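Local coordinates for glutathione S-transferase (PDB 7MIQ), which probably catalyses the conjugation of glutathione to electrophilic substrates, as a Gtt2-class member of the glutathione transferase family, at residues Cys12-Ile17 against Cys64-Ile69. Residues are numbered along the deposited sequence; the frame is centred on the assembly and turned at random. Where two conformers were deposited one is given.
Sequences CKRVSI and CESVAI
R14 and V15 of helix 10-22 meet S66, V67 and I69 in the first turn of helix 66-76, a worked example of how two helices of the thioredoxin-like domain of a glutathione transferase pack against each other. The helices come nearest at V15 and S66, whose CA atoms lie 6.0 Å apart. The two methyls of V15 go to different neighbours: CG1, standing opposite the backbone N (chi1 175°), meets CG2 of I69 at 3.8 Å, the two side chains crossing at about a right angle, while CG2 rests against the backbone of S66, 3.9 Å from its CA.

Next to this apolar patch the chain of R14 reaches past S66 CB. A bend at chi3 of R14 (78°) brings its guanidinium close to S66, and in the conformer of S66 described here (a second was modelled) OG sits 3.1 Å above one face of the group, offset toward the rim. From there OG is badly angled for a direct bond to NH1; in this conformer a water can join them instead, accepting from R14 NH1 at 2.9 Å. NH2 turns to the other domain, salt-bridged to E102 of helix 88-114 and hydrogen-bonded to T166; with NH1 held by the water, this probably limits the rotation of the guanidinium. V67, which also packs on R99 of the second subunit, brings its CG2 obliquely to 3.4 Å from R14 NH2.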
ATOM      1  N   CYS A  12      -5.355  -1.416 -14.704  1.00 16.83           N
ATOM      2  CA  CYS A  12      -6.563  -0.749 -15.175  1.00 16.29           C
ATOM      3  C   CYS A  12      -7.808  -1.590 -14.917  1.00 15.82           C
ATOM      4  O   CYS A  12      -8.876  -1.043 -14.619  1.00 14.06           O
ATOM      5  CB  CYS A  12      -6.432  -0.417 -16.665  1.00 16.27           C
ATOM      6  SG  CYS A  12      -5.099   0.757 -17.026  1.00 18.20           S
ATOM      7  N   LYS A  13      -7.692  -2.917 -15.022  1.00 13.14           N
ATOM      8  CA  LYS A  13      -8.828  -3.783 -14.711  1.00 14.68           C
ATOM      9  C   LYS A  13      -9.232  -3.682 -13.245  1.00 17.54           C
ATOM     10  O   LYS A  13     -10.398  -3.913 -12.908  1.00 16.91           O
ATOM     11  CB  LYS A  13      -8.504  -5.237 -15.065  1.00 16.84           C
ATOM     12  CG  LYS A  13      -8.514  -5.545 -16.559  1.00 18.25           C
ATOM     13  CD  LYS A  13      -9.871  -5.251 -17.183  1.00 19.72           C
ATOM     14  CE  LYS A  13      -9.906  -5.672 -18.643  1.00 26.77           C
ATOM     15  NZ  LYS A  13     -11.240  -5.447 -19.262  1.00 28.99           N
ATOM     16  N   ARG A  14      -8.288  -3.363 -12.355  1.00 15.83           N
ATOM     17  CA  ARG A  14      -8.652  -3.151 -10.957  1.00 13.06           C
ATOM     18  C   ARG A  14      -9.684  -2.038 -10.832  1.00 15.36           C
ATOM     19  O   ARG A  14     -10.640  -2.149 -10.054  1.00 16.36           O
ATOM     20  CB  ARG A  14      -7.411  -2.828 -10.125  1.00 15.23           C
ATOM     21  CG  ARG A  14      -6.458  -4.002  -9.937  1.00 15.46           C
ATOM     22  CD  ARG A  14      -5.205  -3.571  -9.190  1.00 18.84           C
ATOM     23  NE  ARG A  14      -5.433  -3.441  -7.754  1.00 15.14           N
ATOM     24  CZ  ARG A  14      -4.505  -3.072  -6.883  1.00 17.53           C
ATOM     25  NH1 ARG A  14      -3.280  -2.752  -7.271  1.00 19.24           N
ATOM     26  NH2 ARG A  14      -4.812  -3.022  -5.590  1.00 16.59           N
ATOM     27  N   VAL A  15      -9.512  -0.964 -11.601  1.00 12.75           N
ATOM     28  CA  VAL A  15     -10.461   0.144 -11.570  1.00 13.86           C
ATOM     29  C   VAL A  15     -11.749  -0.220 -12.296  1.00 14.90           C
ATOM     30  O   VAL A  15     -12.846   0.136 -11.849  1.00 15.14           O
ATOM     31  CB  VAL A  15      -9.810   1.406 -12.168  1.00 12.18           C
ATOM     32  CG1 VAL A  15     -10.826   2.551 -12.249  1.00 13.44           C
ATOM     33  CG2 VAL A  15      -8.597   1.812 -11.343  1.00 11.01           C
ATOM     34  N   SER A  16     -11.637  -0.926 -13.429  1.00 14.86           N
ATOM     35  CA  SER A  16     -12.818  -1.266 -14.221  1.00 15.07           C
ATOM     36  C   SER A  16     -13.790  -2.135 -13.433  1.00 16.13           C
ATOM     37  O   SER A  16     -15.006  -1.914 -13.478  1.00 16.98           O
ATOM     38  CB  SER A  16     -12.407  -1.979 -15.512  1.00 20.26           C
ATOM     39  OG  SER A  16     -11.754  -1.100 -16.407  1.00 26.67           O
ATOM     40  N   ILE A  17     -13.277  -3.139 -12.720  1.00 15.95           N
ATOM     41  CA  ILE A  17     -14.144  -4.010 -11.930  1.00 13.91           C
ATOM     42  C   ILE A  17     -14.806  -3.224 -10.804  1.00 15.42           C
ATOM     43  O   ILE A  17     -16.005  -3.377 -10.538  1.00 12.77           O
ATOM     44  CB  ILE A  17     -13.336  -5.203 -11.391  1.00 17.83           C
ATOM     45  CG1 ILE A  17     -12.833  -6.074 -12.546  1.00 17.92           C
ATOM     46  CG2 ILE A  17     -14.168  -6.026 -10.414  1.00 12.94           C
ATOM     47  CD1 ILE A  17     -11.784  -7.092 -12.110  1.00 16.15           C
ATOM     48  N   CYS A  64      -3.616   9.287  -9.875  1.00 15.85           N
ATOM     49  CA  CYS A  64      -3.054   8.005 -10.280  1.00 18.68           C
ATOM     50  C   CYS A  64      -3.083   7.049  -9.089  1.00 13.92           C
ATOM     51  O   CYS A  64      -3.529   7.416  -7.998  1.00 16.27           O
ATOM     52  CB  CYS A  64      -1.639   8.182 -10.842  1.00 20.30           C
ATOM     53  SG  CYS A  64      -0.367   8.630  -9.637  1.00 22.83           S
ATOM     54  N   GLU A  65      -2.597   5.818  -9.318  1.00 14.61           N
ATOM     55  CA  GLU A  65      -2.687   4.675  -8.400  1.00 15.85           C
ATOM     56  C   GLU A  65      -4.097   4.096  -8.401  1.00 16.11           C
ATOM     57  O   GLU A  65      -5.060   4.804  -8.090  1.00 12.77           O
ATOM     58  CB  GLU A  65      -2.273   5.040  -6.967  1.00 15.13           C
ATOM     59  CG  GLU A  65      -0.789   5.282  -6.782  1.00 16.83           C
ATOM     60  CD  GLU A  65       0.042   4.034  -7.028  1.00 24.63           C
ATOM     61  OE1 GLU A  65      -0.429   2.924  -6.698  1.00 22.57           O
ATOM     62  OE2 GLU A  65       1.166   4.165  -7.553  1.00 26.91           O
ATOM     63  N   SER A  66      -4.223   2.807  -8.734  0.57 15.00           N
ATOM     64  CA  SER A  66      -5.544   2.210  -8.921  0.57 15.20           C
ATOM     65  C   SER A  66      -6.410   2.336  -7.670  0.57 13.72           C
ATOM     66  O   SER A  66      -7.606   2.640  -7.766  0.57 13.72           O
ATOM     67  CB  SER A  66      -5.403   0.742  -9.327  0.57 17.42           C
ATOM     68  OG  SER A  66      -4.679   0.013  -8.355  0.57 17.19           O
ATOM     69  N   VAL A  67      -5.831   2.109  -6.487  1.00 14.25           N
ATOM     70  CA  VAL A  67      -6.627   2.165  -5.261  1.00 11.61           C
ATOM     71  C   VAL A  67      -7.070   3.594  -4.960  1.00 15.27           C
ATOM     72  O   VAL A  67      -8.183   3.820  -4.467  1.00 13.92           O
ATOM     73  CB  VAL A  67      -5.846   1.552  -4.084  1.00 13.26           C
ATOM     74  CG1 VAL A  67      -6.673   1.633  -2.800  1.00 15.45           C
ATOM     75  CG2 VAL A  67      -5.491   0.107  -4.389  1.00 15.19           C
ATOM     76  N   ALA A  68      -6.216   4.579  -5.247  1.00 12.83           N
ATOM     77  CA  ALA A  68      -6.602   5.971  -5.025  1.00 12.92           C
ATOM     78  C   ALA A  68      -7.722   6.392  -5.968  1.00 15.77           C
ATOM     79  O   ALA A  68      -8.624   7.149  -5.579  1.00 13.29           O
ATOM     80  CB  ALA A  68      -5.384   6.882  -5.191  1.00 14.59           C
ATOM     81  N   ILE A  69      -7.676   5.918  -7.215  1.00 12.57           N
ATOM     82  CA  ILE A  69      -8.768   6.171  -8.154  1.00 12.90           C
ATOM     83  C   ILE A  69     -10.059   5.545  -7.643  1.00 13.49           C
ATOM     84  O   ILE A  69     -11.125   6.173  -7.675  1.00 13.06           O
ATOM     85  CB  ILE A  69      -8.395   5.651  -9.555  1.00 10.96           C
ATOM     86  CG1 ILE A  69      -7.235   6.468 -10.135  1.00 14.60           C
ATOM     87  CG2 ILE A  69      -9.604   5.682 -10.484  1.00 12.84           C
ATOM     88  CD1 ILE A  69      -6.626   5.864 -11.400  1.00 15.28           C
TER
HETATM   89  O   HOH W   1      -2.332  -1.411  -9.625  1.00 30.22           O